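Type II restriction enzyme NlaIV (Neisseria lactamica, PDB 6QM2) recognises the double-stranded DNA sequence 5'-GGNNCC-3' and cleaves it after the third nucleotide, leaving blunt ends with 5'-phosphates. Local coordinates at residues G27-F32 with I38-K43; A105-Y110 with E200-N205; D142-K147 with V176-N181; P234-H237 with K242-K245. All coordinates share one frame; numbering follows the deposited sequence. Where two conformers were deposited one is given.

Contact 1: residues G27-F32 with I38-K43; sequences GQIRFF and IIVKQK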
# COMPACT_ATOMS: atom_id res chain seq x y z
N GLY A 27 -7.36 0.78 -19.28
CA GLY A 27 -7.98 0.57 -17.97
C GLY A 27 -7.49 1.57 -16.94
O GLY A 27 -6.55 2.31 -17.20
N GLN A 28 -8.13 1.58 -15.77
CA GLN A 28 -7.80 2.55 -14.72
C GLN A 28 -8.50 2.25 -13.39
O GLN A 28 -9.63 1.75 -13.37
CB GLN A 28 -8.17 3.97 -15.17
CG GLN A 28 -9.55 4.09 -15.81
CD GLN A 28 -9.92 5.52 -16.13
OE1 GLN A 28 -10.98 6.00 -15.73
NE2 GLN A 28 -9.05 6.21 -16.87
N ILE A 29 -7.82 2.56 -12.29
CA ILE A 29 -8.41 2.45 -10.95
C ILE A 29 -9.22 3.72 -10.73
O ILE A 29 -8.80 4.80 -11.15
CB ILE A 29 -7.36 2.31 -9.82
CG1 ILE A 29 -6.36 1.18 -10.12
CG2 ILE A 29 -8.04 2.05 -8.48
CD1 ILE A 29 -5.12 1.21 -9.26
N ARG A 30 -10.37 3.59 -10.07
CA ARG A 30 -11.28 4.72 -9.90
C ARG A 30 -12.08 4.60 -8.59
O ARG A 30 -12.63 3.54 -8.30
CB ARG A 30 -12.22 4.83 -11.12
CG ARG A 30 -12.54 6.26 -11.51
CD ARG A 30 -13.01 6.41 -12.95
NE ARG A 30 -13.17 7.82 -13.30
CZ ARG A 30 -12.19 8.68 -13.59
NH1 ARG A 30 -12.48 9.95 -13.88
NH2 ARG A 30 -10.91 8.30 -13.60
N PHE A 31 -12.14 5.69 -7.83
CA PHE A 31 -12.85 5.73 -6.55
C PHE A 31 -14.12 6.56 -6.68
O PHE A 31 -14.05 7.74 -7.01
CB PHE A 31 -11.96 6.30 -5.44
CG PHE A 31 -12.67 6.47 -4.12
CD1 PHE A 31 -13.26 5.39 -3.49
CD2 PHE A 31 -12.76 7.73 -3.52
CE1 PHE A 31 -13.92 5.54 -2.27
CE2 PHE A 31 -13.41 7.88 -2.30
CZ PHE A 31 -14.00 6.79 -1.68
N PHE A 32 -15.26 5.94 -6.40
CA PHE A 32 -16.56 6.59 -6.43
C PHE A 32 -16.99 6.83 -4.98
O PHE A 32 -16.78 5.97 -4.13
CB PHE A 32 -17.60 5.70 -7.13
CG PHE A 32 -17.25 5.37 -8.56
CD1 PHE A 32 -16.34 4.36 -8.87
CD2 PHE A 32 -17.86 6.05 -9.62
CE1 PHE A 32 -16.02 4.05 -10.19
CE2 PHE A 32 -17.54 5.75 -10.94
CZ PHE A 32 -16.62 4.75 -11.23
N ILE A 38 -13.06 9.87 -9.01
CA ILE A 38 -11.72 10.36 -9.33
C ILE A 38 -10.83 9.22 -9.80
O ILE A 38 -11.02 8.07 -9.40
CB ILE A 38 -11.04 11.04 -8.12
CG1 ILE A 38 -10.75 10.03 -7.00
CG2 ILE A 38 -11.92 12.17 -7.60
CD1 ILE A 38 -9.98 10.59 -5.82
N ILE A 39 -9.84 9.56 -10.63
CA ILE A 39 -8.76 8.64 -10.97
C ILE A 39 -7.95 8.35 -9.70
O ILE A 39 -7.83 9.22 -8.82
CB ILE A 39 -7.85 9.23 -12.08
CG1 ILE A 39 -7.00 8.14 -12.75
CG2 ILE A 39 -6.96 10.37 -11.56
CD1 ILE A 39 -7.74 7.35 -13.80
N VAL A 40 -7.44 7.13 -9.59
CA VAL A 40 -6.53 6.75 -8.51
C VAL A 40 -5.19 6.39 -9.14
O VAL A 40 -5.12 5.53 -10.02
CB VAL A 40 -7.10 5.58 -7.69
CG1 VAL A 40 -6.10 5.10 -6.64
CG2 VAL A 40 -8.43 5.98 -7.06
N LYS A 41 -4.12 7.05 -8.68
CA LYS A 41 -2.80 6.95 -9.30
C LYS A 41 -1.75 6.26 -8.42
O LYS A 41 -0.55 6.43 -8.67
CB LYS A 41 -2.31 8.35 -9.70
CG LYS A 41 -3.29 9.15 -10.55
CD LYS A 41 -2.69 10.48 -10.96
CE LYS A 41 -3.75 11.46 -11.44
NZ LYS A 41 -3.18 12.80 -11.73
N GLN A 42 -2.16 5.50 -7.41
CA GLN A 42 -1.21 4.72 -6.61
C GLN A 42 -0.70 3.54 -7.44
O GLN A 42 -1.48 2.68 -7.84
CB GLN A 42 -1.84 4.24 -5.30
CG GLN A 42 -2.23 5.39 -4.38
CD GLN A 42 -2.75 4.93 -3.03
OE1 GLN A 42 -2.66 3.75 -2.67
NE2 GLN A 42 -3.29 5.86 -2.26
N LYS A 43 0.61 3.53 -7.68
CA LYS A 43 1.22 2.65 -8.70
C LYS A 43 1.43 1.21 -8.21
O LYS A 43 1.30 0.26 -8.99
CB LYS A 43 2.54 3.26 -9.18
CG LYS A 43 2.95 2.87 -10.60
CD LYS A 43 3.94 3.87 -11.18
CE LYS A 43 4.15 3.64 -12.67
NZ LYS A 43 4.99 4.71 -13.28
O HOH W 1 -5.67 4.29 -12.45

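Contact 2: residues A105-Y110 with E200-N205; sequences ADFKMY and ETVYQN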
# COMPACT_ATOMS: atom_id res chain seq x y z
N ALA A 105 8.92 -17.75 -4.90
CA ALA A 105 8.52 -18.35 -3.62
C ALA A 105 9.70 -18.38 -2.65
O ALA A 105 10.85 -18.34 -3.08
CB ALA A 105 8.01 -19.77 -3.84
N ASP A 106 9.41 -18.47 -1.36
CA ASP A 106 10.45 -18.72 -0.36
C ASP A 106 11.18 -20.00 -0.75
O ASP A 106 10.53 -21.00 -1.05
CB ASP A 106 9.85 -18.89 1.04
CG ASP A 106 10.89 -19.26 2.10
OD1 ASP A 106 11.97 -18.62 2.13
OD2 ASP A 106 10.64 -20.18 2.91
N PHE A 107 12.51 -19.96 -0.77
CA PHE A 107 13.29 -21.13 -1.20
C PHE A 107 13.11 -22.34 -0.28
O PHE A 107 12.95 -23.46 -0.77
CB PHE A 107 14.78 -20.81 -1.35
CG PHE A 107 15.60 -22.01 -1.71
CD1 PHE A 107 15.68 -22.44 -3.03
CD2 PHE A 107 16.26 -22.74 -0.72
CE1 PHE A 107 16.41 -23.57 -3.37
CE2 PHE A 107 16.99 -23.87 -1.05
CZ PHE A 107 17.06 -24.29 -2.38
N LYS A 108 13.14 -22.14 1.03
CA LYS A 108 13.01 -23.26 1.96
C LYS A 108 11.69 -23.98 1.75
O LYS A 108 11.66 -25.20 1.67
CB LYS A 108 13.16 -22.84 3.43
CG LYS A 108 12.86 -23.97 4.43
CD LYS A 108 13.75 -23.95 5.66
CE LYS A 108 13.67 -22.63 6.43
NZ LYS A 108 14.34 -22.72 7.76
N MET A 109 10.61 -23.21 1.64
CA MET A 109 9.28 -23.78 1.41
C MET A 109 9.19 -24.51 0.07
O MET A 109 8.61 -25.59 -0.01
CB MET A 109 8.20 -22.70 1.48
CG MET A 109 7.88 -22.22 2.88
SD MET A 109 6.64 -20.91 2.86
CE MET A 109 5.14 -21.85 2.59
N TYR A 110 9.77 -23.91 -0.97
CA TYR A 110 9.68 -24.42 -2.35
C TYR A 110 10.51 -25.67 -2.58
O TYR A 110 10.08 -26.56 -3.30
CB TYR A 110 10.07 -23.32 -3.34
CG TYR A 110 9.72 -23.60 -4.79
CD1 TYR A 110 8.48 -23.24 -5.31
CD2 TYR A 110 10.65 -24.19 -5.65
CE1 TYR A 110 8.16 -23.48 -6.64
CE2 TYR A 110 10.34 -24.43 -6.98
CZ TYR A 110 9.10 -24.07 -7.47
OH TYR A 110 8.79 -24.30 -8.79
N GLU A 200 21.21 -28.28 -5.75
CA GLU A 200 22.50 -27.80 -5.27
C GLU A 200 22.32 -26.65 -4.28
O GLU A 200 22.98 -26.63 -3.23
CB GLU A 200 23.42 -27.38 -6.43
CG GLU A 200 24.87 -27.13 -6.04
CD GLU A 200 25.51 -28.30 -5.31
OE1 GLU A 200 25.20 -29.47 -5.63
OE2 GLU A 200 26.33 -28.04 -4.40
N THR A 201 21.42 -25.73 -4.60
CA THR A 201 21.07 -24.63 -3.70
C THR A 201 20.66 -25.13 -2.31
O THR A 201 20.96 -24.48 -1.31
CB THR A 201 19.94 -23.75 -4.28
OG1 THR A 201 20.28 -23.35 -5.60
CG2 THR A 201 19.72 -22.50 -3.43
N VAL A 202 19.97 -26.27 -2.25
CA VAL A 202 19.60 -26.88 -0.97
C VAL A 202 20.85 -27.13 -0.12
O VAL A 202 20.86 -26.82 1.07
CB VAL A 202 18.79 -28.20 -1.16
CG1 VAL A 202 18.65 -28.97 0.15
CG2 VAL A 202 17.40 -27.91 -1.71
N TYR A 203 21.90 -27.67 -0.73
CA TYR A 203 23.17 -27.93 -0.04
C TYR A 203 23.95 -26.66 0.27
O TYR A 203 24.52 -26.53 1.36
CB TYR A 203 24.04 -28.89 -0.85
CG TYR A 203 25.38 -29.17 -0.21
CD1 TYR A 203 25.46 -29.79 1.04
CD2 TYR A 203 26.57 -28.80 -0.83
CE1 TYR A 203 26.69 -30.04 1.63
CE2 TYR A 203 27.80 -29.05 -0.24
CZ TYR A 203 27.85 -29.67 0.99
OH TYR A 203 29.07 -29.92 1.57
N GLN A 204 23.99 -25.74 -0.70
CA GLN A 204 24.67 -24.44 -0.54
C GLN A 204 24.13 -23.64 0.63
O GLN A 204 24.89 -23.05 1.39
CB GLN A 204 24.55 -23.60 -1.82
CG GLN A 204 25.35 -24.12 -3.01
CD GLN A 204 25.08 -23.36 -4.30
OE1 GLN A 204 24.13 -22.57 -4.39
NE2 GLN A 204 25.91 -23.59 -5.31
N ASN A 205 22.81 -23.63 0.76
CA ASN A 205 22.10 -22.90 1.81
C ASN A 205 22.25 -23.62 3.15
O ASN A 205 21.75 -24.74 3.29
CB ASN A 205 20.62 -22.79 1.41
CG ASN A 205 19.78 -22.01 2.41
OD1 ASN A 205 20.27 -21.51 3.42
ND2 ASN A 205 18.49 -21.89 2.10

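Contact 3: residues D142-K147 with V176-N181; sequences DLWLKK and VWYSIN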
# COMPACT_ATOMS: atom_id res chain seq x y z
N ASP A 142 2.94 -5.91 -22.21
CA ASP A 142 3.29 -7.28 -22.57
C ASP A 142 2.46 -8.29 -21.77
O ASP A 142 1.98 -8.00 -20.67
CB ASP A 142 4.77 -7.54 -22.30
CG ASP A 142 5.68 -6.87 -23.32
OD1 ASP A 142 5.52 -7.14 -24.53
OD2 ASP A 142 6.58 -6.10 -22.91
N LEU A 143 2.29 -9.48 -22.34
CA LEU A 143 1.69 -10.62 -21.65
C LEU A 143 2.47 -11.88 -21.99
O LEU A 143 2.84 -12.09 -23.15
CB LEU A 143 0.22 -10.79 -22.04
CG LEU A 143 -0.61 -11.76 -21.17
CD1 LEU A 143 -0.88 -11.17 -19.79
CD2 LEU A 143 -1.92 -12.12 -21.84
N TRP A 144 2.74 -12.71 -20.98
CA TRP A 144 3.48 -13.96 -21.16
C TRP A 144 2.77 -15.13 -20.47
O TRP A 144 2.08 -14.93 -19.47
CB TRP A 144 4.88 -13.86 -20.56
CG TRP A 144 5.80 -12.87 -21.21
CD1 TRP A 144 6.58 -13.08 -22.31
CD2 TRP A 144 6.08 -11.54 -20.76
NE1 TRP A 144 7.32 -11.95 -22.58
CE2 TRP A 144 7.03 -10.99 -21.65
CE3 TRP A 144 5.62 -10.76 -19.69
CZ2 TRP A 144 7.53 -9.69 -21.50
CZ3 TRP A 144 6.12 -9.46 -19.55
CH2 TRP A 144 7.07 -8.95 -20.45
N LEU A 145 2.97 -16.32 -21.02
CA LEU A 145 2.65 -17.58 -20.35
C LEU A 145 3.92 -18.41 -20.32
O LEU A 145 4.40 -18.85 -21.37
CB LEU A 145 1.52 -18.33 -21.07
CG LEU A 145 0.94 -19.54 -20.32
CD1 LEU A 145 0.15 -19.10 -19.10
CD2 LEU A 145 0.07 -20.37 -21.25
N LYS A 146 4.48 -18.60 -19.13
CA LYS A 146 5.78 -19.25 -18.97
C LYS A 146 5.76 -20.26 -17.82
O LYS A 146 4.91 -20.19 -16.94
CB LYS A 146 6.87 -18.19 -18.70
CG LYS A 146 7.07 -17.16 -19.81
CD LYS A 146 8.11 -17.62 -20.83
CE LYS A 146 7.89 -16.96 -22.18
NZ LYS A 146 8.96 -17.35 -23.14
N LYS A 147 6.71 -21.20 -17.86
CA LYS A 147 6.98 -22.10 -16.73
C LYS A 147 7.97 -21.44 -15.77
O LYS A 147 8.67 -20.50 -16.16
CB LYS A 147 7.54 -23.45 -17.22
CG LYS A 147 6.49 -24.54 -17.44
CD LYS A 147 5.50 -24.19 -18.54
CE LYS A 147 4.56 -25.36 -18.83
NZ LYS A 147 3.72 -25.75 -17.66
N VAL A 176 15.46 -11.82 -16.08
CA VAL A 176 14.90 -11.01 -17.16
C VAL A 176 14.90 -11.87 -18.43
O VAL A 176 15.82 -11.81 -19.25
CB VAL A 176 15.67 -9.69 -17.35
CG1 VAL A 176 15.01 -8.84 -18.43
CG2 VAL A 176 15.74 -8.92 -16.04
N TRP A 177 13.85 -12.67 -18.55
CA TRP A 177 13.67 -13.63 -19.64
C TRP A 177 13.39 -12.96 -20.99
O TRP A 177 13.78 -13.47 -22.04
CB TRP A 177 12.53 -14.62 -19.29
CG TRP A 177 11.16 -13.99 -19.25
CD1 TRP A 177 10.30 -13.87 -20.30
CD2 TRP A 177 10.51 -13.38 -18.12
NE1 TRP A 177 9.15 -13.23 -19.90
CE2 TRP A 177 9.25 -12.92 -18.57
CE3 TRP A 177 10.86 -13.19 -16.78
CZ2 TRP A 177 8.35 -12.27 -17.71
CZ3 TRP A 177 9.96 -12.54 -15.93
CH2 TRP A 177 8.72 -12.09 -16.41
N TYR A 178 12.70 -11.82 -20.95
CA TYR A 178 12.23 -11.12 -22.16
C TYR A 178 13.29 -10.34 -22.96
O TYR A 178 13.08 -10.10 -24.15
CB TYR A 178 11.04 -10.18 -21.85
CG TYR A 178 11.25 -9.19 -20.71
CD1 TYR A 178 12.04 -8.05 -20.87
CD2 TYR A 178 10.64 -9.39 -19.46
CE1 TYR A 178 12.23 -7.15 -19.83
CE2 TYR A 178 10.82 -8.50 -18.42
CZ TYR A 178 11.61 -7.38 -18.60
OH TYR A 178 11.80 -6.49 -17.57
N SER A 179 14.39 -9.97 -22.31
CA SER A 179 15.42 -9.13 -22.93
C SER A 179 16.12 -9.83 -24.10
O SER A 179 16.60 -10.95 -23.96
CB SER A 179 16.47 -8.72 -21.89
OG SER A 179 17.12 -9.85 -21.33
N ILE A 180 16.17 -9.15 -25.25
CA ILE A 180 16.90 -9.63 -26.43
C ILE A 180 18.43 -9.55 -26.25
O ILE A 180 19.18 -10.26 -26.92
CB ILE A 180 16.45 -8.88 -27.72
CG1 ILE A 180 16.86 -9.66 -28.98
CG2 ILE A 180 16.98 -7.45 -27.76
CD1 ILE A 180 16.23 -9.15 -30.26
N ASN A 181 18.87 -8.65 -25.35
CA ASN A 181 20.26 -8.59 -24.88
C ASN A 181 20.73 -9.93 -24.30
O ASN A 181 20.24 -10.36 -23.25
CB ASN A 181 20.41 -7.49 -23.82
CG ASN A 181 21.78 -7.46 -23.17
OD1 ASN A 181 22.81 -7.50 -23.84
ND2 ASN A 181 21.80 -7.39 -21.84

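Contact 4: residues P234-H237 with K242-K245; sequences PRWH and KYKK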
# COMPACT_ATOMS: atom_id res chain seq x y z
N PRO A 234 20.40 -33.73 -13.88
CA PRO A 234 21.86 -33.71 -13.97
C PRO A 234 22.52 -33.10 -12.74
O PRO A 234 21.87 -32.35 -12.01
CB PRO A 234 22.13 -32.85 -15.21
CG PRO A 234 20.93 -31.99 -15.35
CD PRO A 234 19.77 -32.79 -14.84
N ARG A 235 23.79 -33.44 -12.50
CA ARG A 235 24.57 -32.80 -11.44
C ARG A 235 24.79 -31.35 -11.83
O ARG A 235 25.05 -31.06 -13.00
CB ARG A 235 25.91 -33.50 -11.21
CG ARG A 235 25.81 -34.85 -10.52
CD ARG A 235 27.16 -35.31 -9.97
NE ARG A 235 28.26 -35.19 -10.95
CZ ARG A 235 29.32 -34.37 -10.87
NH1 ARG A 235 30.21 -34.38 -11.86
NH2 ARG A 235 29.52 -33.54 -9.84
N TRP A 236 24.67 -30.43 -10.87
CA TRP A 236 24.81 -28.99 -11.15
C TRP A 236 26.21 -28.65 -11.66
O TRP A 236 26.35 -27.83 -12.57
CB TRP A 236 24.48 -28.16 -9.91
CG TRP A 236 24.68 -26.68 -10.11
CD1 TRP A 236 25.57 -25.87 -9.47
CD2 TRP A 236 23.96 -25.84 -11.02
NE1 TRP A 236 25.46 -24.58 -9.92
CE2 TRP A 236 24.48 -24.53 -10.87
CE3 TRP A 236 22.93 -26.06 -11.95
CZ2 TRP A 236 24.00 -23.44 -11.61
CZ3 TRP A 236 22.45 -24.97 -12.69
CH2 TRP A 236 22.99 -23.68 -12.51
N HIS A 237 27.23 -29.28 -11.08
CA HIS A 237 28.62 -29.08 -11.49
C HIS A 237 28.84 -29.28 -13.00
O HIS A 237 29.58 -28.51 -13.61
CB HIS A 237 29.55 -30.00 -10.69
CG HIS A 237 31.00 -29.64 -10.81
ND1 HIS A 237 31.59 -28.66 -10.05
CD2 HIS A 237 31.97 -30.14 -11.61
CE1 HIS A 237 32.87 -28.56 -10.37
NE2 HIS A 237 33.13 -29.45 -11.31
N LYS A 242 26.77 -23.51 -18.45
CA LYS A 242 25.74 -22.94 -19.33
C LYS A 242 25.07 -21.69 -18.76
O LYS A 242 24.55 -20.87 -19.52
CB LYS A 242 24.65 -23.98 -19.64
CG LYS A 242 25.12 -25.22 -20.39
CD LYS A 242 23.95 -26.04 -20.92
CE LYS A 242 23.14 -26.69 -19.81
NZ LYS A 242 22.03 -27.53 -20.34
N TYR A 243 25.06 -21.57 -17.43
CA TYR A 243 24.31 -20.53 -16.71
C TYR A 243 25.15 -19.48 -15.97
O TYR A 243 24.63 -18.42 -15.60
CB TYR A 243 23.32 -21.23 -15.76
CG TYR A 243 22.39 -22.17 -16.51
CD1 TYR A 243 21.47 -21.66 -17.43
CD2 TYR A 243 22.46 -23.55 -16.34
CE1 TYR A 243 20.63 -22.51 -18.15
CE2 TYR A 243 21.62 -24.41 -17.04
CZ TYR A 243 20.70 -23.88 -17.95
OH TYR A 243 19.86 -24.70 -18.66
N LYS A 244 26.44 -19.76 -15.75
CA LYS A 244 27.36 -18.82 -15.09
C LYS A 244 28.11 -18.03 -16.16
O LYS A 244 27.77 -18.10 -17.34
CB LYS A 244 28.34 -19.60 -14.20
CG LYS A 244 27.69 -20.43 -13.10
CD LYS A 244 27.21 -19.59 -11.92
CE LYS A 244 26.87 -20.49 -10.74
NZ LYS A 244 26.42 -19.74 -9.55
N LYS A 245 29.11 -17.26 -15.73
CA LYS A 245 30.06 -16.60 -16.64
C LYS A 245 31.27 -17.52 -16.85
O LYS A 245 31.62 -17.84 -17.99
CB LYS A 245 30.55 -15.25 -16.08
CG LYS A 245 29.47 -14.20 -15.79
CD LYS A 245 28.70 -14.38 -14.48
CE LYS A 245 29.59 -14.55 -13.25
NZ LYS A 245 28.80 -14.64 -11.99
O HOH W 2 26.70 -22.36 -8.10

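Contact 1: residues G27-F32 with I38-K43
I29 and V40 lie obliquely across each other on one face of the strand pair, where I29 CG2 comes to 3.7 Å from V40 CB. F31 adds its CB on that face, 3.9 Å from V40 CG2 and also against I38 CG1. With CG anti to the backbone N (chi1 175°), the F31 ring is carried away from I38-K43, and it meets W53 of the second subunit. On the other face R30 and I39 are neighbours. The guanidinium of R30 lies with one face over the backbone at I38 C and I39 N, while I39 CD1 sits at its edge, 3.3 Å from R30 NH2. D37, just before the segment, forms a salt bridge with R30 NE. The Q28 side chain crosses that of I39 at about a right angle, its NE2 near I39 CD1. The two strands form an antiparallel beta hairpin: F31 and I38 are a hydrogen-bonded pair, F31 N to I38 O and I38 N to F31 O both measuring 3.1 Å, and R30 and I39 are a non-hydrogen-bonded pair. V40 N also bonds to I29 O, and a water accepts from I29 N at 2.8 Å and is within bonding distance of V40 O. Strand 27-33 also pairs with an antiparallel strand of the second subunit, so the sheet continues across the dimer interface, and V40 packs on I49 of that subunit.

Contact 2: residues A105-Y110 with E200-N205
F107 meets T201, V202 and N205 through its ring, mostly against carbon, with one amide among the partners. The CH-pi contact comes from T201: its CG2 stands over one face of the F107 ring, 3.7 Å from the centroid and 27° off the normal, displaced toward the CZ and CE1 rim. With CG2 anti to the backbone N, the methyl is the branch that reaches the ring, and T201 OG1 is hydrogen-bonded to A197 O of its own helix. Among the apolar contacts, V202 CG2 is 3.7 Å from F107 CZ, with V202 CA at the ring edge in its plane. F107 is the first residue of helix 107-116, and its ring bridges to the C-terminal end of helix 191-204, with I198, V169, I172 and L162 also touching it in a buried core between the two helices and the small sheet of strands 105-106, 168-172 and 162-165. The amide of N205, the residue that leaves the helix, approaches obliquely: ND2 is 3.7 Å from F107 CD2, the ring and amide planes 46° apart, while its OD1 accepts from A207 N. D106 is the N-cap of helix 107-116; its OD2 accepts from M109 N at 3.3 Å, met from above the carboxylate plane.

Contact 3: residues D142-K147 with V176-N181
The NE1 of W177 sits over the five-membered ring of W144, about equally far from its atoms; the 3.5 Å between W144 NE1 and W177 NE1 separates two donors and is no hydrogen bond. In this T-shaped stack W177 turns the NE1 edge of its indole onto the face of W144; the five-membered rings are 4.5 Å apart between centroids, with planes at 82°. Together with Y178 they form an aromatic cluster between strand 138-147, an outermost strand of the mixed five-stranded sheet of this PD-(D/E)XK-clan nuclease, and the irregular loop that leads from strand 168-172 toward helix 191-204. The W177 edge runs along the indole of W144 beyond the nitrogen, bringing W177 CZ2 to 3.7 Å from W144 CE3. D142 CB lies over the opposite face of W144. Y178 approaches from the benzo side of the same indole. Its ring is nearly parallel to that of W144, at 19°, yet slid so far aside that the two barely overlap; CB and CD2 carry the contact, and the hydroxyl end lies farther from the strand. In W177 the CG lies between the backbone N and the carbonyl carbon (chi1 69°), which turns the indole toward the strand. R96 has two roles beside the cluster, making a cation-pi contact with Y178 and a salt bridge with D142. W177 also rests on I127, I151 and M187. At the margin the aliphatic part of K146 approaches the pyrrole end of W177 obliquely, its CE 4.3 Å from W177 CD1.

Contact 4: residues P234-H237 with K242-K245
W236 and Y243 make the closer part of this contact, where the benzo end of the indole meets the CB and CD2 side of Y243. Y243 CD2 is 3.9 Å from W236 CH2 and equally near CZ3, and Y243 CB lies 4.1 Å from CH2. The two side chains are set obliquely to each other. W236 carries CG anti to the backbone N (chi1 177°), which sends the indole from the first turn of the short helix 236-239 across toward the tail that follows it. The segments thus close a compact turn near the C-terminus, and helix 191-204 lies against it: S196 and E200 touch W236, while D193 of that helix and the backbone N of E189, just before it, bond to Y243 OH.

The looser part lies along the CZ2-NE1 edge of the indole. K244 CE comes no nearer than 4.2 Å to W236 CZ2, at the ring edge near its plane, and a water spans what remains. It accepts from W236 NE1 at 3.1 Å and from K244 NZ at 3.0 Å. The ammonium group also donates to the carbonyl oxygens of M155 and W158. The lysine is therefore held by neutral carbonyls and a water, and its charge is probably stabilised by the carbonyl dipoles and the water; the indole N-H, for its part, is satisfied through that water, so the tail is joined to the helix by both apolar carbon and a water-mediated polar link.

Contacts 2 and 4 are direct neighbours, with centres about 17 Å apart: E200 CG of helix 191-204 packs on W236 CD1 at 3.7 Å, so that helix serves both. Contact 3 is nested in the chain between the two segments of contact 2, with nearest atoms about 8 Å away. Contact 1 stands apart at the subunit interface, its centre about 39 Å from that of contact 2 and about 46 Å from that of contact 4, each on the opposite side of the chain's centre from it. A bound potassium ion lies about 12 Å from the F107 side chain and about 13 Å from that of W177, whereas S68, N70, M73 and P75 form the sodium site.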